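Local coordinates for appr-1-p processing domain protein (Thermus aquaticus Y51MC23, PDB 5M31) that is of unknown function but adopts the alpha/beta fold of the macro domain family, with a mixed sheet flanked by helices, at residues 57-60 / 64-67; 72-75 / 81-84. All coordinates share one frame; numbering follows the deposited sequence.

Overall arrangement
Interactions 1 and 2 follow one another along the macro domain chain. Interaction 1 joins the end of helix 50-61 to the loop that leads on to strand 71-74. Interaction 2 pairs that strand with strand 83-88 in a hairpin at one margin of the sheet. Both are partly buried, with centres about 15 Å apart. Interaction 1 is centred about 14 Å from the chain centre, interaction 2 about 11 Å. Interaction 1 is the smaller, with one direct backbone bond, a water and apolar atoms. Interaction 2 buries about twice the surface and adds a salt bridge to its backbone bonds. Helix 50-61 serves both: its end makes interaction 1, and its side chains touch Tyr73 and Ile84.

Interaction 1. Residues 57-60 / 64-67; sequences VKAC and QVQI
Ala59 and Gln64 meet where helix 50-61 ends in the macro domain. The backbone N of Gln64 donates to Ala59 O at 2.9 Å, five residues back. This six-to-one bond is consistent with a Schellman motif. The bond is slightly bent, with 157° at the hydrogen, and the donor is tilted from the carbonyl plane. Gln64 CB packs close to the same carbonyl oxygen.

The Gln64 side chain is fully extended. Its CG lies anti to the backbone N (chi1 -180°), and the chain runs past Ala59. Gln64 OE1 comes within 3.9 Å of Ala59 CB, but its polar partner is Arg62 NH2.

Val65 points its CB toward the helix. One branch, CG2, does the touching. Val65 CG2 sits beside the backbone N of its own residue and reaches Ala59 CB at 3.7 Å. Cys60 begins its side chain away from the loop, yet a chi1 of -71° sets SG beside its backbone N. Phe71 of strand 71-74 touches Ala59, Gln64 and Val65, and Pro88 of strand 83-88 also touches Val65. Val65 thus meets both sheet strands as well as the helix.

A water lies between the two backbones and can donate to either carbonyl. It is 2.7 Å from Val65 O and 3.3 Å from Cys60 O. Val65 CG2 rests 3.7 Å from Cys60 SG.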
loop_
_atom_site.group_PDB
_atom_site.type_symbol
_atom_site.label_atom_id
_atom_site.label_comp_id
_atom_site.label_asym_id
_atom_site.label_seq_id
_atom_site.Cartn_x
_atom_site.Cartn_y
_atom_site.Cartn_z
ATOM N N VAL A 57 -3.052 10.501 -10.051
ATOM C CA VAL A 57 -4.100 10.870 -10.990
ATOM C C VAL A 57 -3.599 10.754 -12.426
ATOM O O VAL A 57 -4.286 10.159 -13.291
ATOM C CB VAL A 57 -4.648 12.265 -10.726
ATOM C CG1 VAL A 57 -5.501 12.763 -11.866
ATOM C CG2 VAL A 57 -5.417 12.253 -9.403
ATOM N N LYS A 58 -2.420 11.316 -12.706
ATOM C CA LYS A 58 -1.850 11.206 -14.023
ATOM C C LYS A 58 -1.563 9.757 -14.441
ATOM O O LYS A 58 -1.871 9.392 -15.595
ATOM C CB LYS A 58 -0.587 12.061 -14.127
ATOM C CG LYS A 58 -0.904 13.547 -14.129
ATOM C CD LYS A 58 0.369 14.376 -14.041
ATOM C CE LYS A 58 0.073 15.877 -14.007
ATOM N NZ LYS A 58 -0.182 16.408 -15.383
ATOM N N ALA A 59 -1.115 8.912 -13.507
ATOM C CA ALA A 59 -0.821 7.508 -13.823
ATOM C C ALA A 59 -2.128 6.778 -14.162
ATOM O O ALA A 59 -2.209 5.920 -15.072
ATOM C CB ALA A 59 -0.140 6.821 -12.684
ATOM N N CYS A 60 -3.174 7.117 -13.424
ATOM C CA CYS A 60 -4.494 6.510 -13.759
ATOM C C CYS A 60 -4.979 6.957 -15.141
ATOM O O CYS A 60 -5.621 6.178 -15.857
ATOM C CB CYS A 60 -5.545 6.836 -12.694
ATOM S SG CYS A 60 -5.362 6.013 -11.086
ATOM N N GLN A 64 -2.010 3.270 -16.215
ATOM C CA GLN A 64 -0.879 2.634 -15.623
ATOM C C GLN A 64 -1.206 1.935 -14.311
ATOM O O GLN A 64 -0.402 1.122 -13.814
ATOM C CB GLN A 64 0.191 3.704 -15.416
ATOM C CG GLN A 64 1.500 3.259 -14.795
ATOM C CD GLN A 64 2.496 4.410 -14.746
ATOM O OE1 GLN A 64 2.313 5.459 -15.425
ATOM N NE2 GLN A 64 3.587 4.209 -14.010
ATOM N N VAL A 65 -2.288 2.360 -13.664
ATOM C CA VAL A 65 -2.676 1.809 -12.382
ATOM C C VAL A 65 -3.711 0.728 -12.562
ATOM O O VAL A 65 -4.769 0.968 -13.144
ATOM C CB VAL A 65 -3.225 2.867 -11.445
ATOM C CG1 VAL A 65 -3.623 2.235 -10.128
ATOM C CG2 VAL A 65 -2.197 4.013 -11.294
ATOM N N GLN A 66 -3.317 -0.493 -12.251
ATOM C CA GLN A 66 -4.150 -1.663 -12.487
ATOM C C GLN A 66 -4.001 -2.617 -11.355
ATOM O O GLN A 66 -3.050 -2.554 -10.578
ATOM C CB GLN A 66 -3.727 -2.361 -13.780
ATOM C CG GLN A 66 -3.677 -1.462 -14.989
ATOM C CD GLN A 66 -2.987 -2.132 -16.141
ATOM O OE1 GLN A 66 -1.753 -2.310 -16.140
ATOM N NE2 GLN A 66 -3.762 -2.562 -17.102
ATOM N N ILE A 67 -4.955 -3.533 -11.254
ATOM C CA ILE A 67 -4.832 -4.637 -10.328
ATOM C C ILE A 67 -3.505 -5.395 -10.579
ATOM O O ILE A 67 -3.121 -5.648 -11.740
ATOM C CB ILE A 67 -6.082 -5.572 -10.400
ATOM C CG1 ILE A 67 -7.373 -4.774 -10.101
ATOM C CG2 ILE A 67 -5.914 -6.742 -9.466
ATOM C CD1 ILE A 67 -7.446 -3.999 -8.783
HETATM O O HOH W 1 -5.237 3.225 -14.494
#

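Interaction 2. Residues 72-75 / 81-84; sequences VYDR and PRYI
The Asp74 carboxylate lies at the edge of the Arg82 guanidinium. The grip is side-on. Arg82 NE donates to Asp74 OD1 at 2.9 Å, and Arg82 NH2 to Asp74 OD2 at 3.0 Å. Both oxygens are met on their syn sides, although the two planes are turned 32° apart. Tyr83 OH lies over the centre of one face of this guanidinium, 3.2 Å above its plane. In turn, Arg82 CG lies 3.6 Å above the plane of the Tyr83 ring, over its centre. Tyr73 O is near the edge of that ring, and Val72 CG1 approaches Tyr83 CD1 obliquely at 3.8 Å. Asp74 has its CG anti to the backbone N (chi1 -175°), which carries the carboxylate across to Arg82. OD1 also accepts from Gly76 N. Three bonds in all, two of them on OD1, hold the carboxylate in its rotation.

These residues belong to the antiparallel hairpin of strands 71-74 and 83-88. Tyr73 and Ile84 form a hydrogen-bonded pair, with Tyr73 N 2.9 Å from Ile84 O and Ile84 N donating back to Tyr73 O. Their side chains share the face turned to helix 50-61. Asp74 and Tyr83 are the next, non-hydrogen-bonded pair on the other face.

Arg75 N donates to Arg82 O at 2.6 Å. The Arg75 chain bends at chi3 (69°), curling its guanidinium back to Pro81. There Arg75 NH2 donates to a lone pair of Pro81 O at 3.0 Å.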
loop_
_atom_site.group_PDB
_atom_site.type_symbol
_atom_site.label_atom_id
_atom_site.label_comp_id
_atom_site.label_asym_id
_atom_site.label_seq_id
_atom_site.Cartn_x
_atom_site.Cartn_y
_atom_site.Cartn_z
ATOM N N VAL A 72 4.237 3.399 -7.770
ATOM C CA VAL A 72 5.140 3.946 -6.780
ATOM C C VAL A 72 5.484 5.375 -7.109
ATOM O O VAL A 72 5.775 5.706 -8.292
ATOM C CB VAL A 72 6.446 3.123 -6.682
ATOM C CG1 VAL A 72 7.389 3.762 -5.670
ATOM C CG2 VAL A 72 6.150 1.714 -6.245
ATOM N N TYR A 73 5.377 6.241 -6.120
ATOM C CA TYR A 73 5.834 7.627 -6.244
ATOM C C TYR A 73 7.071 7.840 -5.356
ATOM O O TYR A 73 7.060 7.449 -4.170
ATOM C CB TYR A 73 4.735 8.627 -5.864
ATOM C CG TYR A 73 5.143 10.066 -6.014
ATOM C CD1 TYR A 73 5.356 10.633 -7.302
ATOM C CD2 TYR A 73 5.453 10.862 -4.896
ATOM C CE1 TYR A 73 5.743 11.943 -7.435
ATOM C CE2 TYR A 73 5.839 12.178 -5.050
ATOM C CZ TYR A 73 6.038 12.695 -6.303
ATOM O OH TYR A 73 6.407 14.003 -6.449
ATOM N N ASP A 74 8.130 8.396 -5.947
ATOM C CA ASP A 74 9.372 8.681 -5.248
ATOM C C ASP A 74 9.414 10.154 -4.833
ATOM O O ASP A 74 9.471 11.057 -5.686
ATOM C CB ASP A 74 10.546 8.384 -6.193
ATOM C CG ASP A 74 11.922 8.543 -5.527
ATOM O OD1 ASP A 74 12.020 8.906 -4.350
ATOM O OD2 ASP A 74 12.918 8.266 -6.230
ATOM N N ARG A 75 9.439 10.410 -3.529
ATOM C CA ARG A 75 9.445 11.770 -3.051
ATOM C C ARG A 75 10.856 12.341 -3.047
ATOM O O ARG A 75 11.058 13.510 -2.773
ATOM C CB ARG A 75 8.834 11.837 -1.660
ATOM C CG ARG A 75 7.383 11.359 -1.594
ATOM C CD ARG A 75 6.853 11.378 -0.176
ATOM N NE ARG A 75 6.696 12.743 0.327
ATOM C CZ ARG A 75 7.053 13.178 1.528
ATOM N NH1 ARG A 75 6.853 14.449 1.869
ATOM N NH2 ARG A 75 7.605 12.354 2.427
ATOM N N PRO A 81 8.451 9.534 4.458
ATOM C CA PRO A 81 8.841 8.372 3.659
ATOM C C PRO A 81 9.328 8.759 2.297
ATOM O O PRO A 81 8.903 9.785 1.739
ATOM C CB PRO A 81 7.542 7.586 3.533
ATOM C CG PRO A 81 6.509 8.669 3.616
ATOM C CD PRO A 81 6.987 9.581 4.649
ATOM N N ARG A 82 10.280 8.000 1.767
ATOM C CA ARG A 82 10.753 8.296 0.423
ATOM C C ARG A 82 9.714 7.876 -0.631
ATOM O O ARG A 82 9.566 8.571 -1.650
ATOM C CB ARG A 82 12.092 7.630 0.149
ATOM C CG ARG A 82 12.425 7.729 -1.289
ATOM C CD ARG A 82 13.885 7.425 -1.561
ATOM N NE ARG A 82 14.196 7.688 -2.948
ATOM C CZ ARG A 82 15.338 7.385 -3.540
ATOM N NH1 ARG A 82 16.387 6.955 -2.828
ATOM N NH2 ARG A 82 15.459 7.646 -4.820
ATOM N N TYR A 83 9.072 6.732 -0.416
ATOM C CA TYR A 83 8.150 6.155 -1.416
ATOM C C TYR A 83 6.768 6.033 -0.885
ATOM O O TYR A 83 6.554 5.633 0.275
ATOM C CB TYR A 83 8.611 4.761 -1.834
ATOM C CG TYR A 83 10.014 4.690 -2.397
ATOM C CD1 TYR A 83 10.309 5.168 -3.647
ATOM C CD2 TYR A 83 11.025 4.170 -1.642
ATOM C CE1 TYR A 83 11.581 5.067 -4.169
ATOM C CE2 TYR A 83 12.325 4.126 -2.120
ATOM C CZ TYR A 83 12.581 4.560 -3.392
ATOM O OH TYR A 83 13.892 4.493 -3.900
ATOM N N ILE A 84 5.820 6.334 -1.768
ATOM C CA ILE A 84 4.400 5.988 -1.580
ATOM C C ILE A 84 4.033 4.889 -2.568
ATOM O O ILE A 84 4.273 5.066 -3.747
ATOM C CB ILE A 84 3.496 7.186 -1.808
ATOM C CG1 ILE A 84 3.920 8.402 -0.966
ATOM C CG2 ILE A 84 2.035 6.787 -1.454
ATOM C CD1 ILE A 84 3.862 8.190 0.506
#